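Local coordinates for putative immunoglobulin A1 protease (Bacteroides ovatus, PDB 3N6Z), which is of unproven function but is probably a hydrolase, putatively a protease that cleaves immunoglobulin A1, at residues I79-I84 against K110-S115; K159-K164 against S193-E198; V283-G288 against I305-N310. One frame throughout, in Å; residues are numbered along the deposited sequence. Where two conformers were deposited one is given.

Contact 1. Residues I79-I84 against K110-S115; sequences IDMAGI and KNFKCS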
# COMPACT_ATOMS: atom_id res chain seq x y z
N ILE A 79 10.60 5.32 -14.33
CA ILE A 79 10.30 6.74 -14.26
C ILE A 79 10.97 7.32 -13.03
O ILE A 79 10.69 6.89 -11.91
CB ILE A 79 8.79 7.03 -14.19
CG1 ILE A 79 8.06 6.29 -15.33
CG2 ILE A 79 8.54 8.58 -14.21
CD1 ILE A 79 8.39 6.75 -16.75
N ASP A 80 11.84 8.28 -13.21
CA ASP A 80 12.50 8.93 -12.06
C ASP A 80 11.87 10.31 -11.91
O ASP A 80 12.02 11.17 -12.79
CB ASP A 80 14.01 9.01 -12.26
CG ASP A 80 14.73 9.50 -11.02
OD1 ASP A 80 14.13 10.23 -10.21
OD2 ASP A 80 15.94 9.18 -10.88
N MSE A 81 11.16 10.48 -10.79
CA MSE A 81 10.42 11.70 -10.48
C MSE A 81 11.22 12.73 -9.68
O MSE A 81 10.65 13.69 -9.13
CB MSE A 81 9.11 11.35 -9.79
CG MSE A 81 8.14 10.60 -10.72
SE MSE A 81 6.43 10.19 -9.90
CE MSE A 81 5.74 12.03 -9.94
N ALA A 82 12.55 12.60 -9.65
CA ALA A 82 13.39 13.58 -8.97
C ALA A 82 13.11 14.97 -9.52
O ALA A 82 12.96 15.15 -10.73
CB ALA A 82 14.86 13.22 -9.12
N GLY A 83 13.07 15.95 -8.62
CA GLY A 83 12.84 17.32 -9.02
C GLY A 83 11.41 17.71 -9.27
O GLY A 83 11.14 18.89 -9.60
N ILE A 84 10.48 16.77 -9.12
CA ILE A 84 9.04 17.02 -9.32
C ILE A 84 8.43 17.41 -7.99
O ILE A 84 8.38 16.59 -7.06
CB ILE A 84 8.29 15.79 -9.90
CG1 ILE A 84 8.87 15.36 -11.25
CG2 ILE A 84 6.76 16.04 -9.97
CD1 ILE A 84 9.11 16.48 -12.21
N LYS A 110 10.81 6.05 -9.31
CA LYS A 110 11.82 6.43 -8.32
C LYS A 110 11.61 7.86 -7.84
O LYS A 110 11.23 8.75 -8.60
CB LYS A 110 13.25 6.32 -8.91
CG LYS A 110 13.63 5.00 -9.44
CD LYS A 110 15.15 4.88 -9.67
CE LYS A 110 15.95 4.98 -8.39
NZ LYS A 110 17.32 4.36 -8.54
N ASN A 111 11.93 8.09 -6.56
CA ASN A 111 12.02 9.46 -6.01
C ASN A 111 10.70 10.23 -6.08
O ASN A 111 10.67 11.44 -6.25
CB ASN A 111 13.18 10.23 -6.70
CG ASN A 111 14.50 9.49 -6.57
OD1 ASN A 111 14.80 8.96 -5.50
ND2 ASN A 111 15.26 9.42 -7.65
N PHE A 112 9.59 9.50 -5.97
CA PHE A 112 8.27 10.10 -5.89
C PHE A 112 8.07 10.78 -4.55
O PHE A 112 8.32 10.18 -3.52
CB PHE A 112 7.19 9.03 -6.13
CG PHE A 112 5.81 9.46 -5.77
CD1 PHE A 112 5.23 10.54 -6.40
CD2 PHE A 112 5.04 8.75 -4.85
CE1 PHE A 112 3.95 10.96 -6.07
CE2 PHE A 112 3.74 9.15 -4.51
CZ PHE A 112 3.19 10.26 -5.14
N LYS A 113 7.66 12.05 -4.57
CA LYS A 113 7.37 12.82 -3.37
C LYS A 113 5.99 13.43 -3.45
O LYS A 113 5.61 13.97 -4.49
CB LYS A 113 8.40 13.96 -3.15
CG LYS A 113 9.81 13.57 -2.89
CD LYS A 113 10.66 14.84 -2.65
N CYS A 114 5.25 13.40 -2.35
CA CYS A 114 3.98 14.12 -2.25
C CYS A 114 3.67 14.42 -0.79
O CYS A 114 3.58 13.49 0.02
CB CYS A 114 2.84 13.31 -2.88
SG CYS A 114 1.25 14.22 -2.86
N SER A 115 3.49 15.70 -0.48
CA SER A 115 3.14 16.16 0.86
C SER A 115 2.17 17.32 0.81
O SER A 115 2.23 18.21 1.69
CB SER A 115 4.39 16.56 1.65
OG SER A 115 5.04 17.63 1.02
O HOH W 1 8.26 13.56 -7.03
O HOH W 2 5.75 16.33 -6.05
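Lys-110 is gripped through its backbone from both neighbours of Asp-80: its N gives a hydrogen bond of 2.7 Å to Ile-79 O, and its O accepts one of 2.8 Å from Met-81 N. This is the bonding of a parallel bridge, and it pairs Asp-80 with Lys-110 so that their side chains leave the sheet on the same face. There the lysine turns elsewhere, its NZ forming a salt bridge with Glu-363.

The polar side chains add a second layer. Asn-111 ND2 donates to Asp-80 OD1 over 2.9 Å, and the oxygen lies close to the amide plane although it is approached from above the plane of the carboxylate. Ala-82 N meets the same OD1 from the opposite face, closing an Asx turn; CG of Asp-80 stands trans to the backbone N (chi1 -172°), which carries the carboxylate alongside the bend. A short acid suits this place, holding two donors with one oxygen. The other end of the Asn-111 amide, OD1, takes a hydrogen bond from Asn-137 on the following coil, so the asparagine links successive turns of what looks like a parallel beta-helix.

Apolar contact is made by selenomethionine Met-81, whose SE lies 3.7 Å from Phe-112 CD1 in an oblique Met-aromatic contact. The two side chains run side by side, and Trp-87 touches both.

Water spans the remainder. Water 1 accepts from Lys-113 N and lies near Met-81 O and Ile-84 O, while water 2 donates to both Ile-84 O and Lys-113 O, each at 2.8 Å.

Contact 2. Residues K159-K164 against S193-E198; sequences KGNGNK and SYDGQE
Gly-162, at the start of a short 3-10 turn, and Asp-195, in a type I' beta turn running from Tyr-194 to Gln-197, bring their CA atoms to 4.7 Å, the closest pair of CA atoms across the contact. Glycine suits this point because a beta carbon would be aimed at the other turn and would stand 2.7 Å from Asp-195 O.

The closeness lets Asp-195 OD2 accept from Gly-162 N over 2.8 Å, through its anti lone pair and with a nearly straight N-H (166°). The Asp-195 CG atom lies trans to the backbone N, which extends the carboxylate toward the glycine. One residue on, Gln-197 NE2 donates to Asn-163 OD1 at 2.9 Å. The acceptor lies in the plane of the glutamine amide; the two amides are turned 69° from each other, and NE2 comes in tilted from the asparagine carbonyl plane.

Both segments are loops leaving successive coils of a parallel beta-helix-like fold: residues 159-164 precede strand 166-169, the loop 193-198 precedes strand 200-202, and these two strands pair. The first loop is shaped from within by an Asx turn, in which Asn-161 OD1 accepts from Asn-163 N.

Tyr-194 fills the angle between the loops. Its chi1 of 44° puts CG between backbone N and carbonyl carbon, the crowded position, and swings the ring under Lys-159, whose O sits over one face, 3.1 Å from CD1. Asn-161 O lies at the ring edge, 3.3 Å from CE1. Aliphatic CB of Lys-164 comes within 3.5 Å of Tyr-194 OH. That hydroxyl is hydrogen-bonded to Leu-156 O, while Lys-164 NZ pairs with Glu-99.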
# COMPACT_ATOMS: atom_id res chain seq x y z
N LYS A 159 -20.01 0.99 -1.59
CA LYS A 159 -20.64 1.63 -2.71
C LYS A 159 -21.56 0.62 -3.41
O LYS A 159 -21.52 -0.59 -3.17
CB LYS A 159 -19.60 2.25 -3.64
CG LYS A 159 -18.66 3.25 -2.93
CD LYS A 159 -19.43 4.37 -2.20
CE LYS A 159 -18.54 5.47 -1.69
NZ LYS A 159 -19.37 6.60 -1.13
N GLY A 160 -22.41 1.14 -4.27
CA GLY A 160 -23.36 0.31 -5.00
C GLY A 160 -22.78 -0.27 -6.26
O GLY A 160 -23.40 -1.09 -6.90
N ASN A 161 -21.59 0.18 -6.64
CA ASN A 161 -21.00 -0.12 -7.92
C ASN A 161 -19.60 -0.70 -7.66
O ASN A 161 -18.71 0.00 -7.16
CB ASN A 161 -20.91 1.19 -8.69
CG ASN A 161 -20.11 1.11 -9.95
OD1 ASN A 161 -19.68 0.04 -10.43
ND2 ASN A 161 -19.91 2.31 -10.55
N GLY A 162 -19.41 -1.95 -8.04
CA GLY A 162 -18.17 -2.67 -7.82
C GLY A 162 -16.96 -2.06 -8.49
O GLY A 162 -15.81 -2.36 -8.12
N ASN A 163 -17.19 -1.16 -9.46
CA ASN A 163 -16.09 -0.43 -10.07
C ASN A 163 -15.41 0.53 -9.10
O ASN A 163 -14.34 1.05 -9.42
CB ASN A 163 -16.58 0.32 -11.30
CG ASN A 163 -16.96 -0.60 -12.45
OD1 ASN A 163 -16.54 -1.77 -12.51
ND2 ASN A 163 -17.72 -0.05 -13.39
N LYS A 164 -15.97 0.72 -7.89
CA LYS A 164 -15.35 1.55 -6.86
C LYS A 164 -14.46 0.77 -5.88
O LYS A 164 -13.82 1.38 -5.01
CB LYS A 164 -16.45 2.34 -6.13
CG LYS A 164 -17.31 3.21 -7.08
CD LYS A 164 -16.51 4.06 -8.05
CE LYS A 164 -17.33 5.03 -8.85
NZ LYS A 164 -16.52 5.76 -9.90
N SER A 193 -15.53 -5.18 -0.27
CA SER A 193 -15.92 -5.95 -1.44
C SER A 193 -17.42 -5.92 -1.54
O SER A 193 -18.10 -6.09 -0.54
CB SER A 193 -15.42 -7.39 -1.31
OG SER A 193 -14.00 -7.37 -1.15
N TYR A 194 -17.92 -5.72 -2.75
CA TYR A 194 -19.36 -5.59 -3.02
C TYR A 194 -19.58 -5.63 -4.52
O TYR A 194 -18.66 -5.45 -5.31
CB TYR A 194 -19.93 -4.28 -2.42
CG TYR A 194 -19.04 -3.08 -2.67
CD1 TYR A 194 -19.12 -2.38 -3.85
CD2 TYR A 194 -18.12 -2.66 -1.73
CE1 TYR A 194 -18.31 -1.30 -4.11
CE2 TYR A 194 -17.27 -1.58 -1.98
CZ TYR A 194 -17.38 -0.89 -3.19
OH TYR A 194 -16.55 0.19 -3.43
N ASP A 195 -20.82 -5.92 -4.92
CA ASP A 195 -21.25 -5.89 -6.31
C ASP A 195 -20.33 -6.68 -7.25
O ASP A 195 -20.00 -6.23 -8.34
CB ASP A 195 -21.43 -4.44 -6.78
CG ASP A 195 -22.08 -4.32 -8.13
OD1 ASP A 195 -23.07 -5.04 -8.41
OD2 ASP A 195 -21.61 -3.50 -8.95
N GLY A 196 -19.93 -7.88 -6.80
CA GLY A 196 -19.16 -8.79 -7.64
C GLY A 196 -17.67 -8.52 -7.77
O GLY A 196 -17.00 -9.21 -8.54
N GLN A 197 -17.17 -7.51 -7.05
CA GLN A 197 -15.75 -7.16 -7.08
C GLN A 197 -15.20 -7.08 -5.67
O GLN A 197 -15.95 -6.98 -4.68
CB GLN A 197 -15.55 -5.85 -7.84
CG GLN A 197 -15.94 -5.95 -9.32
CD GLN A 197 -15.51 -4.74 -10.12
OE1 GLN A 197 -14.33 -4.40 -10.12
NE2 GLN A 197 -16.46 -4.10 -10.82
N GLU A 198 -13.87 -7.15 -5.57
CA GLU A 198 -13.22 -7.20 -4.27
C GLU A 198 -12.11 -6.19 -4.17
O GLU A 198 -11.46 -5.90 -5.18
CB GLU A 198 -12.60 -8.56 -4.09
CG GLU A 198 -13.55 -9.73 -4.20
CD GLU A 198 -12.82 -11.06 -4.01
OE1 GLU A 198 -12.33 -11.61 -5.02
OE2 GLU A 198 -12.66 -11.49 -2.87

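Contact 3. Residues V283-G288 against I305-N310; sequences VGRIVG and IVLKVN
Val-283 and Leu-307 point at each other from facing strands and slide past in opposite directions, so that Val-283 CG1 comes to rest 3.5 Å from Leu-307 CG and 3.6 Å from its CD2. The second methyl of the valine goes the other way: CG2 meets Val-309 CG2 at 3.5 Å, again with the side chains passing antiparallel. With CG1 trans to the backbone N (chi1 176°), the two branches are spread to serve one partner each, which is why a beta-branched residue fits here. An alanine in this place would lack both methyls and would probably cost Val-309 CG2 its methyl partner, weaken the packing of Leu-307 on this segment to its contact with Arg-285, and open a gap between the strands.

Arg-285 crosses Leu-307 at about a right angle, its CG lying 3.8 Å from Leu-307 CD2. Farther out, CD approaches Ile-305 CD1 at 4.1 Å, the two chains set obliquely. The arginine thus lends its aliphatic part to the apolar cluster, while its buried polar end is satisfied elsewhere: NE donates to His-328 O, and NH2 bonds Gly-329 O and makes a salt bridge with Asp-318. A long residue suits both tasks.

No hydrogen bond joins the segments, and the nearest CA atoms, those of Val-283 and Leu-307, remain 7.0 Å apart. Between Val-283 and Arg-285, Gly-284 bears no side chain; a beta carbon there would run into Val-287 O. Ile-286 and Val-287 next form a classic beta bulge against Phe-327 as the chain turns into strand 287-289. Leu-274 touches both Val-283 and Leu-307, and this meeting of inward-pointing aliphatic residues from different sheets is consistent with the interior of a parallel beta-helix.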
# COMPACT_ATOMS: atom_id res chain seq x y z
N VAL A 283 0.55 -3.21 20.04
CA VAL A 283 1.45 -3.69 19.01
C VAL A 283 1.22 -5.16 18.75
O VAL A 283 1.34 -5.98 19.66
CB VAL A 283 2.90 -3.39 19.38
CG1 VAL A 283 3.85 -3.97 18.33
CG2 VAL A 283 3.13 -1.89 19.58
N GLY A 284 0.89 -5.48 17.50
CA GLY A 284 0.68 -6.88 17.07
C GLY A 284 1.66 -7.19 15.96
O GLY A 284 1.84 -6.38 15.02
N ARG A 285 2.29 -8.35 15.98
CA ARG A 285 3.24 -8.65 14.90
C ARG A 285 2.52 -8.57 13.56
O ARG A 285 3.13 -8.14 12.58
CB ARG A 285 3.96 -9.98 15.08
CG ARG A 285 4.75 -10.08 16.37
CD ARG A 285 5.71 -11.27 16.39
NE ARG A 285 4.99 -12.54 16.38
CZ ARG A 285 5.42 -13.67 16.94
NH1 ARG A 285 6.63 -13.74 17.49
NH2 ARG A 285 4.62 -14.73 16.94
N ILE A 286 1.26 -9.02 13.49
CA ILE A 286 0.49 -8.96 12.23
C ILE A 286 -0.51 -7.79 12.24
O ILE A 286 -0.54 -6.96 11.30
CB ILE A 286 -0.23 -10.30 11.91
CG1 ILE A 286 0.71 -11.52 12.08
CG2 ILE A 286 -0.82 -10.30 10.48
CD1 ILE A 286 1.93 -11.47 11.15
N VAL A 287 -1.40 -7.77 13.24
CA VAL A 287 -2.49 -6.79 13.33
C VAL A 287 -2.48 -6.14 14.71
O VAL A 287 -2.39 -6.84 15.74
CB VAL A 287 -3.88 -7.43 13.10
CG1 VAL A 287 -4.96 -6.38 13.18
CG2 VAL A 287 -3.93 -8.22 11.78
N GLY A 288 -2.63 -4.81 14.74
CA GLY A 288 -2.56 -4.05 16.00
C GLY A 288 -3.83 -3.78 16.80
O GLY A 288 -3.72 -3.62 18.03
N ILE A 305 12.38 -9.66 15.01
CA ILE A 305 11.83 -8.31 15.05
C ILE A 305 11.72 -7.85 16.50
O ILE A 305 11.53 -8.67 17.43
CB ILE A 305 10.50 -8.14 14.25
CG1 ILE A 305 9.33 -8.89 14.90
CG2 ILE A 305 10.72 -8.53 12.79
CD1 ILE A 305 7.99 -8.70 14.13
N VAL A 306 11.83 -6.54 16.69
CA VAL A 306 11.76 -5.92 18.03
C VAL A 306 10.42 -5.17 18.14
O VAL A 306 10.10 -4.34 17.29
CB VAL A 306 12.95 -4.97 18.24
CG1 VAL A 306 12.86 -4.26 19.59
CG2 VAL A 306 14.28 -5.75 18.12
N LEU A 307 9.67 -5.50 19.19
CA LEU A 307 8.38 -4.88 19.50
C LEU A 307 8.58 -4.06 20.78
O LEU A 307 9.09 -4.57 21.78
CB LEU A 307 7.25 -5.91 19.68
CG LEU A 307 6.44 -6.35 18.44
CD1 LEU A 307 7.33 -7.04 17.41
CD2 LEU A 307 5.26 -7.26 18.87
N LYS A 308 8.15 -2.81 20.73
CA LYS A 308 8.27 -1.88 21.86
C LYS A 308 7.00 -1.09 22.08
O LYS A 308 6.35 -0.64 21.12
CB LYS A 308 9.44 -0.91 21.67
CG LYS A 308 10.81 -1.55 21.79
CD LYS A 308 11.90 -0.51 21.70
CE LYS A 308 13.27 -1.12 21.95
NZ LYS A 308 14.35 -0.06 21.93
N VAL A 309 6.64 -0.92 23.35
CA VAL A 309 5.58 -0.01 23.77
C VAL A 309 6.16 0.83 24.90
O VAL A 309 6.66 0.27 25.89
CB VAL A 309 4.30 -0.75 24.23
CG1 VAL A 309 3.28 0.26 24.85
CG2 VAL A 309 3.67 -1.47 23.05
N ASN A 310 6.12 2.15 24.76
CA ASN A 310 6.68 3.06 25.78
C ASN A 310 8.11 2.71 26.15
O ASN A 310 8.47 2.64 27.33
CB ASN A 310 5.73 3.10 26.98
CG ASN A 310 6.11 4.17 27.99
OD1 ASN A 310 6.69 5.21 27.63
ND2 ASN A 310 5.81 3.91 29.25

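Along the chain the three contacts follow in series, contact 1 closing before contact 2 opens and contact 2 before contact 3. Their centres lie 31 to 33 Å apart and none touches another; the nearest atoms of contacts 2 and 3 are about 16 Å apart. Contacts 1 and 3 share the mixed sheet, which has strand 113-114 at one edge and reaches 307-309 next to its last strand, whereas contact 2 lies in surface loops between strands of other sheet faces. Contacts 1 and 2 join successive coils, through strand pairing and loop packing, while contact 3 packs one sheet against another across the interior, consistent with a solenoid built up coil by coil.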